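Local atomic coordinates of periplasmic binding protein/LacI transcriptional regulator (Burkholderia graminis C4D1M, PDB entry 5HQJ), a protein that binds D-arabinose and probably serves as the periplasmic sugar-binding component of an ABC transporter. Residues V33-A38 with Y60-P65; K111-D116 with D278-Q283. One frame throughout, in Å; residues are numbered along the deposited sequence.

Contact 1: V33-A38 with Y60-P65. With 64K (alpha-D-arabinopyranose), chain B.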
ATOM      1  N   VAL A  33      -3.971   6.488  14.850  1.00 21.28           N
ATOM      2  CA  VAL A  33      -3.480   5.994  13.572  1.00 19.24           C
ATOM      3  C   VAL A  33      -4.640   5.736  12.626  1.00 20.61           C
ATOM      4  O   VAL A  33      -5.642   5.115  13.011  1.00 21.68           O
ATOM      5  CB  VAL A  33      -2.645   4.722  13.756  1.00 19.70           C
ATOM      6  CG1 VAL A  33      -2.020   4.328  12.440  1.00 19.36           C
ATOM      7  CG2 VAL A  33      -1.553   4.939  14.777  1.00 17.90           C
ATOM      8  N   ILE A  34      -4.495   6.225  11.398  1.00 21.52           N
ATOM      9  CA  ILE A  34      -5.578   6.270  10.412  1.00 20.80           C
ATOM     10  C   ILE A  34      -5.185   5.506   9.173  1.00 20.32           C
ATOM     11  O   ILE A  34      -4.212   5.900   8.496  1.00 19.51           O
ATOM     12  CB  ILE A  34      -5.905   7.747   9.983  1.00 22.77           C
ATOM     13  CG1 ILE A  34      -6.173   8.607  11.218  1.00 24.06           C
ATOM     14  CG2 ILE A  34      -7.090   7.802   8.982  1.00 25.18           C
ATOM     15  CD1 ILE A  34      -6.225  10.101  10.951  1.00 25.97           C
ATOM     16  N   PRO A  35      -5.906   4.420   8.863  1.00 19.18           N
ATOM     17  CA  PRO A  35      -5.674   3.774   7.572  1.00 18.59           C
ATOM     18  C   PRO A  35      -6.391   4.501   6.444  1.00 21.69           C
ATOM     19  O   PRO A  35      -7.109   5.471   6.716  1.00 22.48           O
ATOM     20  CB  PRO A  35      -6.269   2.378   7.784  1.00 17.69           C
ATOM     21  CG  PRO A  35      -7.435   2.647   8.675  1.00 24.89           C
ATOM     22  CD  PRO A  35      -6.902   3.657   9.659  1.00 19.06           C
ATOM     23  N   LYS A  36      -6.236   4.016   5.222  1.00 19.81           N
ATOM     24  CA  LYS A  36      -6.980   4.597   4.101  1.00 21.25           C
ATOM     25  C   LYS A  36      -8.467   4.288   4.284  1.00 30.76           C
ATOM     26  O   LYS A  36      -9.323   5.061   3.857  1.00 25.17           O
ATOM     27  CB  LYS A  36      -6.481   4.060   2.755  1.00 20.80           C
ATOM     28  CG  LYS A  36      -5.151   4.706   2.246  1.00 20.55           C
ATOM     29  CD  LYS A  36      -4.766   4.164   0.857  1.00 29.94           C
ATOM     30  CE  LYS A  36      -3.421   4.704   0.354  1.00 23.40           C
ATOM     31  NZ  LYS A  36      -3.189   4.333  -1.069  1.00 23.60           N
ATOM     32  N   VAL A  37      -8.741   3.141   4.909  1.00 24.18           N
ATOM     33  CA  VAL A  37     -10.101   2.640   5.147  1.00 30.51           C
ATOM     34  C   VAL A  37      -9.959   1.267   5.779  1.00 39.88           C
ATOM     35  O   VAL A  37      -8.862   0.727   5.814  1.00 23.65           O
ATOM     36  CB  VAL A  37     -10.949   2.476   3.864  1.00 28.19           C
ATOM     37  CG1 VAL A  37     -11.882   3.689   3.587  1.00 24.52           C
ATOM     38  CG2 VAL A  37     -10.072   2.094   2.646  1.00 26.73           C
ATOM     39  N   ALA A  38     -11.066   0.686   6.236  1.00 39.03           N
ATOM     40  CA  ALA A  38     -11.048  -0.682   6.738  1.00 25.82           C
ATOM     41  C   ALA A  38     -10.912  -1.685   5.617  1.00 30.39           C
ATOM     42  O   ALA A  38     -11.887  -2.332   5.247  1.00 37.90           O
ATOM     43  CB  ALA A  38     -12.315  -0.985   7.516  1.00 24.81           C
ATOM     44  N   TYR A  60      -4.031   4.698  22.689  1.00 29.39           N
ATOM     45  CA  TYR A  60      -3.970   4.450  21.265  1.00 30.71           C
ATOM     46  C   TYR A  60      -5.380   4.328  20.701  1.00 25.08           C
ATOM     47  O   TYR A  60      -6.212   3.641  21.294  1.00 26.68           O
ATOM     48  CB  TYR A  60      -3.160   3.168  21.004  1.00 26.31           C
ATOM     49  CG  TYR A  60      -3.266   2.635  19.589  1.00 24.74           C
ATOM     50  CD1 TYR A  60      -2.556   3.212  18.546  1.00 25.03           C
ATOM     51  CD2 TYR A  60      -4.071   1.543  19.300  1.00 23.79           C
ATOM     52  CE1 TYR A  60      -2.659   2.722  17.261  1.00 26.34           C
ATOM     53  CE2 TYR A  60      -4.179   1.040  18.020  1.00 22.30           C
ATOM     54  CZ  TYR A  60      -3.482   1.636  16.997  1.00 18.66           C
ATOM     55  OH  TYR A  60      -3.568   1.155  15.704  1.00 18.91           O
ATOM     56  N   GLN A  61      -5.652   4.996  19.576  1.00 24.49           N
ATOM     57  CA  GLN A  61      -6.851   4.711  18.789  1.00 31.21           C
ATOM     58  C   GLN A  61      -6.565   4.498  17.305  1.00 24.16           C
ATOM     59  O   GLN A  61      -5.721   5.161  16.668  1.00 26.54           O
ATOM     60  CB  GLN A  61      -7.900   5.829  18.945  1.00 32.54           C
ATOM     61  CG  GLN A  61      -7.285   7.149  19.210  1.00 49.85           C
ATOM     62  CD  GLN A  61      -8.281   8.289  19.275  1.00 64.82           C
ATOM     63  OE1 GLN A  61      -9.455   8.137  18.937  1.00 78.61           O
ATOM     64  NE2 GLN A  61      -7.806   9.447  19.713  1.00 55.01           N
ATOM     65  N   TRP A  62      -7.322   3.561  16.764  1.00 23.93           N
ATOM     66  CA  TRP A  62      -7.367   3.266  15.350  1.00 22.91           C
ATOM     67  C   TRP A  62      -8.650   3.877  14.797  1.00 24.29           C
ATOM     68  O   TRP A  62      -9.744   3.496  15.214  1.00 29.17           O
ATOM     69  CB  TRP A  62      -7.291   1.738  15.183  1.00 22.54           C
ATOM     70  CG  TRP A  62      -7.361   1.169  13.822  1.00 21.15           C
ATOM     71  CD1 TRP A  62      -8.417   0.528  13.260  1.00 22.87           C
ATOM     72  CD2 TRP A  62      -6.314   1.137  12.853  1.00 15.91           C
ATOM     73  NE1 TRP A  62      -8.094   0.083  12.004  1.00 23.14           N
ATOM     74  CE2 TRP A  62      -6.805   0.451  11.727  1.00 19.55           C
ATOM     75  CE3 TRP A  62      -4.993   1.610  12.828  1.00 18.42           C
ATOM     76  CZ2 TRP A  62      -6.052   0.255  10.590  1.00 20.67           C
ATOM     77  CZ3 TRP A  62      -4.239   1.396  11.678  1.00 18.42           C
ATOM     78  CH2 TRP A  62      -4.771   0.750  10.581  1.00 19.36           C
ATOM     79  N   VAL A  63      -8.502   4.854  13.908  1.00 21.58           N
ATOM     80  CA  VAL A  63      -9.630   5.622  13.381  1.00 23.45           C
ATOM     81  C   VAL A  63      -9.812   5.371  11.889  1.00 25.61           C
ATOM     82  O   VAL A  63      -8.974   5.745  11.060  1.00 26.57           O
ATOM     83  CB  VAL A  63      -9.432   7.119  13.644  1.00 36.75           C
ATOM     84  CG1 VAL A  63     -10.717   7.881  13.350  1.00 36.04           C
ATOM     85  CG2 VAL A  63      -8.994   7.333  15.093  1.00 32.85           C
ATOM     86  N   VAL A  64     -10.934   4.760  11.540  1.00 29.29           N
ATOM     87  CA  VAL A  64     -11.113   4.240  10.199  1.00 33.19           C
ATOM     88  C   VAL A  64     -12.037   5.087   9.313  1.00 36.93           C
ATOM     89  O   VAL A  64     -13.195   5.329   9.671  1.00 29.16           O
ATOM     90  CB  VAL A  64     -11.687   2.822  10.246  1.00 28.95           C
ATOM     91  CG1 VAL A  64     -11.517   2.185   8.909  1.00 29.94           C
ATOM     92  CG2 VAL A  64     -11.002   1.975  11.337  1.00 25.01           C
ATOM     93  N   PRO A  65     -11.540   5.524   8.142  1.00 36.18           N
ATOM     94  CA  PRO A  65     -12.450   6.153   7.171  1.00 42.74           C
ATOM     95  C   PRO A  65     -13.514   5.178   6.631  1.00 58.14           C
ATOM     96  O   PRO A  65     -13.296   3.971   6.695  1.00 70.47           O
ATOM     97  CB  PRO A  65     -11.507   6.610   6.050  1.00 47.52           C
ATOM     98  CG  PRO A  65     -10.125   6.720   6.710  1.00 36.12           C
ATOM     99  CD  PRO A  65     -10.126   5.617   7.728  1.00 31.11           C
TER
HETATM  100  O2  64K B 401       0.337   0.058   0.156  1.00 16.25           O
HETATM  101  C2  64K B 401      -1.032  -0.142  -0.336  1.00 23.94           C
HETATM  102  C3  64K B 401      -1.294  -1.613  -0.339  1.00 16.72           C
HETATM  103  O3  64K B 401      -0.614  -2.193  -1.429  1.00 17.68           O
HETATM  104  C4  64K B 401      -2.771  -1.932  -0.543  1.00 25.40           C
HETATM  105  O4  64K B 401      -3.217  -1.594  -1.870  1.00 27.04           O
HETATM  106  C5  64K B 401      -3.579  -1.165   0.403  1.00 16.43           C
HETATM  107  O5  64K B 401      -3.394   0.247   0.139  1.00 16.05           O
HETATM  108  C1  64K B 401      -2.004   0.564   0.567  1.00 22.94           C
HETATM  109  O1  64K B 401      -1.811   1.920   0.445  1.00 12.46           O
HETATM  110  O   HOH W   1     -13.960   1.178   4.758  1.00 37.17           O
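Pro35 lies over one face of the Trp62 indole, its CD 3.7 Å from the centroid of the six-membered ring and 13° off the ring normal, a CH-pi contact made with the face rather than the edge. CG of the same proline reaches the outer part of that ring, 3.4 Å from Trp62 CZ2. Trp62 can lie beneath the proline because its CG stands anti to the backbone N (chi1 178°), which carries the indole across toward the neighbouring strand. Val33 divides its two methyls between the aromatic residues: CG1 packs on Trp62 CZ3, whereas CG2 meets the edge of the Tyr60 ring near its plane, 3.5 Å from CE1. The phenol beyond that edge is hydrogen-bonded to Asn46 of helix 42-56, the helix of the right-handed beta-alpha-beta unit that joins strands 30-34 and 59-62.

Under the side chains the strands run parallel, and Val33 is held through both its N and its O: the N donates to Gln61 O over 2.9 Å, and the O accepts from Val63 N over 3.0 Å. Past the strand ends close packing replaces the ladder bonds. Pro65 CD abuts Pro35 O at 3.2 Å in a van der Waals approach, Val37 CG1 packs on Pro65 CB, and Val64 CG1 covers Ala38 CB.

From here the extended Lys36 chain leads away to the sugar, where NZ is hydrogen-bonded to Asn164 OD1 and more weakly to O1 of the arabinopyranose. With prolines in both segments, fewer amide hydrogens are available for further ladder bonds, and Val63 O is buried with no hydrogen-bond partner, approached instead by Ile34 CA-H and by Pro35 CD at 3.3 Å. Two ladder bonds thus join the strands, and proline and aromatic contacts carry the pairing beyond them.

Contact 2: K111-D116 with D278-Q283. With 64K (alpha-D-arabinopyranose), chain B.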
ATOM      1  N   LYS A 111       1.779  16.366  16.743  1.00 31.68           N
ATOM      2  CA  LYS A 111       2.811  15.804  15.877  1.00 33.17           C
ATOM      3  C   LYS A 111       2.138  14.974  14.815  1.00 33.82           C
ATOM      4  O   LYS A 111       1.223  14.200  15.115  1.00 27.90           O
ATOM      5  CB  LYS A 111       3.791  14.955  16.665  1.00 33.36           C
ATOM      6  CG  LYS A 111       4.319  15.630  17.899  1.00 32.75           C
ATOM      7  CD  LYS A 111       5.078  16.899  17.546  1.00 41.34           C
ATOM      8  CE  LYS A 111       5.478  17.671  18.779  1.00 49.86           C
ATOM      9  NZ  LYS A 111       5.519  19.130  18.503  1.00 52.65           N
ATOM     10  N   VAL A 112       2.576  15.150  13.573  1.00 27.88           N
ATOM     11  CA  VAL A 112       1.909  14.518  12.458  1.00 26.93           C
ATOM     12  C   VAL A 112       2.937  13.865  11.553  1.00 25.10           C
ATOM     13  O   VAL A 112       3.926  14.487  11.182  1.00 29.15           O
ATOM     14  CB  VAL A 112       1.066  15.532  11.665  1.00 28.72           C
ATOM     15  CG1 VAL A 112       0.412  14.868  10.475  1.00 29.72           C
ATOM     16  CG2 VAL A 112      -0.001  16.154  12.575  1.00 35.58           C
ATOM     17  N   LEU A 113       2.682  12.615  11.199  1.00 23.38           N
ATOM     18  CA  LEU A 113       3.484  11.954  10.200  1.00 24.37           C
ATOM     19  C   LEU A 113       2.619  11.064   9.326  1.00 22.21           C
ATOM     20  O   LEU A 113       1.449  10.772   9.647  1.00 21.40           O
ATOM     21  CB  LEU A 113       4.605  11.144  10.864  1.00 23.89           C
ATOM     22  CG  LEU A 113       4.270   9.934  11.756  1.00 23.91           C
ATOM     23  CD1 LEU A 113       3.938   8.675  10.944  1.00 26.70           C
ATOM     24  CD2 LEU A 113       5.435   9.621  12.719  1.00 19.24           C
ATOM     25  N   THR A 114       3.190  10.641   8.207  1.00 20.05           N
ATOM     26  CA  THR A 114       2.495   9.716   7.315  1.00 19.90           C
ATOM     27  C   THR A 114       3.184   8.371   7.264  1.00 22.50           C
ATOM     28  O   THR A 114       4.363   8.267   7.625  1.00 17.71           O
ATOM     29  CB  THR A 114       2.390  10.300   5.906  1.00 20.28           C
ATOM     30  OG1 THR A 114       3.696  10.637   5.415  1.00 22.78           O
ATOM     31  CG2 THR A 114       1.527  11.545   5.949  1.00 22.39           C
ATOM     32  N   TYR A 115       2.420   7.356   6.847  1.00 18.10           N
ATOM     33  CA  TYR A 115       2.947   5.992   6.640  1.00 14.87           C
ATOM     34  C   TYR A 115       2.195   5.399   5.448  1.00 18.46           C
ATOM     35  O   TYR A 115       1.065   5.802   5.159  1.00 16.45           O
ATOM     36  CB  TYR A 115       2.822   5.124   7.926  1.00 13.84           C
ATOM     37  CG  TYR A 115       1.419   4.675   8.206  1.00 14.27           C
ATOM     38  CD1 TYR A 115       0.502   5.558   8.777  1.00 20.07           C
ATOM     39  CD2 TYR A 115       0.977   3.418   7.839  1.00 13.38           C
ATOM     40  CE1 TYR A 115      -0.803   5.190   8.993  1.00 19.67           C
ATOM     41  CE2 TYR A 115      -0.346   3.033   8.050  1.00 19.70           C
ATOM     42  CZ  TYR A 115      -1.224   3.936   8.630  1.00 19.71           C
ATOM     43  OH  TYR A 115      -2.533   3.606   8.843  1.00 19.31           O
ATOM     44  N   ASP A 116       2.873   4.503   4.728  1.00 19.27           N
ATOM     45  CA  ASP A 116       2.316   3.752   3.606  1.00 13.85           C
ATOM     46  C   ASP A 116       2.058   4.586   2.357  1.00 16.79           C
ATOM     47  O   ASP A 116       2.564   4.253   1.289  1.00 24.05           O
ATOM     48  CB  ASP A 116       1.016   3.053   4.048  1.00 16.95           C
ATOM     49  CG  ASP A 116       0.328   2.369   2.912  1.00 22.44           C
ATOM     50  OD1 ASP A 116       0.978   1.566   2.200  1.00 22.69           O
ATOM     51  OD2 ASP A 116      -0.850   2.675   2.721  1.00 18.32           O
ATOM     52  N   ASP A 278       6.111   4.651  17.533  1.00 19.46           N
ATOM     53  CA  ASP A 278       7.376   4.967  18.156  1.00 21.33           C
ATOM     54  C   ASP A 278       7.933   6.348  17.802  1.00 27.00           C
ATOM     55  O   ASP A 278       8.409   7.067  18.688  1.00 24.21           O
ATOM     56  CB  ASP A 278       8.384   3.885  17.803  1.00 20.97           C
ATOM     57  CG  ASP A 278       8.252   2.664  18.694  1.00 32.82           C
ATOM     58  OD1 ASP A 278       7.768   2.805  19.844  1.00 29.31           O
ATOM     59  OD2 ASP A 278       8.649   1.580  18.244  1.00 35.43           O
ATOM     60  N   HIS A 279       7.847   6.745  16.536  1.00 19.01           N
ATOM     61  CA  HIS A 279       8.290   8.078  16.170  1.00 21.90           C
ATOM     62  C   HIS A 279       7.304   9.160  16.613  1.00 25.38           C
ATOM     63  O   HIS A 279       7.721  10.259  16.975  1.00 22.69           O
ATOM     64  CB  HIS A 279       8.562   8.126  14.674  1.00 16.00           C
ATOM     65  CG  HIS A 279       9.877   7.506  14.323  1.00 16.05           C
ATOM     66  ND1 HIS A 279      11.083   8.178  14.470  1.00 21.42           N
ATOM     67  CD2 HIS A 279      10.188   6.258  13.911  1.00 17.99           C
ATOM     68  CE1 HIS A 279      12.067   7.373  14.114  1.00 19.25           C
ATOM     69  NE2 HIS A 279      11.556   6.203  13.761  1.00 20.99           N
ATOM     70  N   LEU A 280       6.011   8.858  16.634  1.00 25.44           N
ATOM     71  CA  LEU A 280       5.079   9.833  17.181  1.00 26.71           C
ATOM     72  C   LEU A 280       5.437  10.087  18.646  1.00 32.37           C
ATOM     73  O   LEU A 280       5.574  11.237  19.081  1.00 27.91           O
ATOM     74  CB  LEU A 280       3.640   9.354  17.049  1.00 22.60           C
ATOM     75  CG  LEU A 280       2.928   9.632  15.714  1.00 25.56           C
ATOM     76  CD1 LEU A 280       1.477   9.167  15.779  1.00 19.56           C
ATOM     77  CD2 LEU A 280       2.979  11.113  15.319  1.00 20.63           C
ATOM     78  N   VAL A 281       5.623   9.019  19.411  1.00 28.15           N
ATOM     79  CA  VAL A 281       5.911   9.172  20.827  1.00 29.16           C
ATOM     80  C   VAL A 281       7.207   9.955  21.038  1.00 41.80           C
ATOM     81  O   VAL A 281       7.287  10.829  21.903  1.00 30.25           O
ATOM     82  CB  VAL A 281       6.021   7.808  21.550  1.00 24.15           C
ATOM     83  CG1 VAL A 281       6.520   8.017  22.977  1.00 22.02           C
ATOM     84  CG2 VAL A 281       4.683   7.096  21.552  1.00 28.52           C
ATOM     85  N   ALA A 282       8.227   9.643  20.252  1.00 32.63           N
ATOM     86  CA  ALA A 282       9.502  10.326  20.394  1.00 23.14           C
ATOM     87  C   ALA A 282       9.392  11.816  20.057  1.00 31.79           C
ATOM     88  O   ALA A 282      10.069  12.645  20.668  1.00 38.65           O
ATOM     89  CB  ALA A 282      10.533   9.675  19.522  1.00 28.85           C
ATOM     90  N   GLN A 283       8.552  12.151  19.082  1.00 33.59           N
ATOM     91  CA  GLN A 283       8.363  13.542  18.691  1.00 33.30           C
ATOM     92  C   GLN A 283       7.556  14.276  19.756  1.00 36.14           C
ATOM     93  O   GLN A 283       7.896  15.391  20.134  1.00 41.98           O
ATOM     94  CB  GLN A 283       7.674  13.635  17.333  1.00 25.57           C
ATOM     95  CG  GLN A 283       8.586  13.205  16.144  1.00 27.85           C
ATOM     96  CD  GLN A 283       7.818  13.109  14.829  1.00 36.12           C
ATOM     97  OE1 GLN A 283       6.681  13.567  14.737  1.00 48.15           O
ATOM     98  NE2 GLN A 283       8.431  12.499  13.813  1.00 51.65           N
TER
HETATM   99  O2  64K B 401       0.337   0.058   0.156  1.00 16.25           O
HETATM  100  C2  64K B 401      -1.032  -0.142  -0.336  1.00 23.94           C
HETATM  101  C3  64K B 401      -1.294  -1.613  -0.339  1.00 16.72           C
HETATM  102  O3  64K B 401      -0.614  -2.193  -1.429  1.00 17.68           O
HETATM  103  C4  64K B 401      -2.771  -1.932  -0.543  1.00 25.40           C
HETATM  104  O4  64K B 401      -3.217  -1.594  -1.870  1.00 27.04           O
HETATM  105  C5  64K B 401      -3.579  -1.165   0.403  1.00 16.43           C
HETATM  106  O5  64K B 401      -3.394   0.247   0.139  1.00 16.05           O
HETATM  107  C1  64K B 401      -2.004   0.564   0.567  1.00 22.94           C
HETATM  108  O1  64K B 401      -1.811   1.920   0.445  1.00 12.46           O
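Leu113 holds CG between its backbone N and carbonyl carbon (chi1 65°), and Leu280 turns its own CG anti to the carbonyl carbon (chi1 -85°); together these torsions bring the branched ends of the two leucines together between strand 111-115 and helix 269-284. The setting is the alpha/beta lobe of a type I periplasmic binding protein fold, in which helices cover a parallel sheet. Here the helix comes from a part of the chain far beyond the strand and runs nearly antiparallel to it, at 155°, with the axes 8.6 Å apart at closest approach.

The leucines cross at a slant, CD2 of Leu113 lying 3.9 Å from CD2 of Leu280. The same Leu113 methyl also touches His279 CB at 4.0 Å, one residue earlier on the helix, while Leu280 CD2 rests against the backbone oxygen of Lys111 at 3.6 Å. Leu280 further packs on Ala89 of the adjoining strand, so the helix spans two strands here.

At the outer end the aliphatic chain of Lys111 lies along Gln283, touching its CB, OE1 and backbone O. Lys111 CG is 3.9 Å from Gln283 CB, and the chain bends back along the helix until CE comes to 3.6 Å from Gln283 O. No hydrogen bond crosses the interface: the side-chain NE2 of Gln283 is hydrogen-bonded to Glu288 OE2 and Ser125 OG, and His279 ND1 also bonds to Glu288, which anchors both polar ends to the following loop.

The other end of the strand runs into the sugar site. Asp116 spreads its carboxylate across two neighbouring hydroxyls of the arabinopyranose, which donate to it: O2 to OD1 and O1 to OD2, both at 2.6 Å, with OD2 also hydrogen-bonded to Ser91 OG.

How the contacts relate
Contacts 1 and 2 belong to the same parallel sheet, with their centres about 14 Å apart: 33-38 with 60-65 joins neighbouring strands at one side, whereas 111-116 with 278-283 fastens a helix over a strand farther across. Tyr115 is the direct connection. Its OH probably makes a weak hydrogen bond to Ile34 O, 2.9 Å away, and also packs 3.4 Å from Pro35 CA. One segment of each contact reaches the sugar: Lys36, through a weak bond, and Asp116 meet at O1 of the arabinopyranose. Asn164, Arg168, Gln219, Asp247 and Gln267 supply further hydrogen bonds to the ligand.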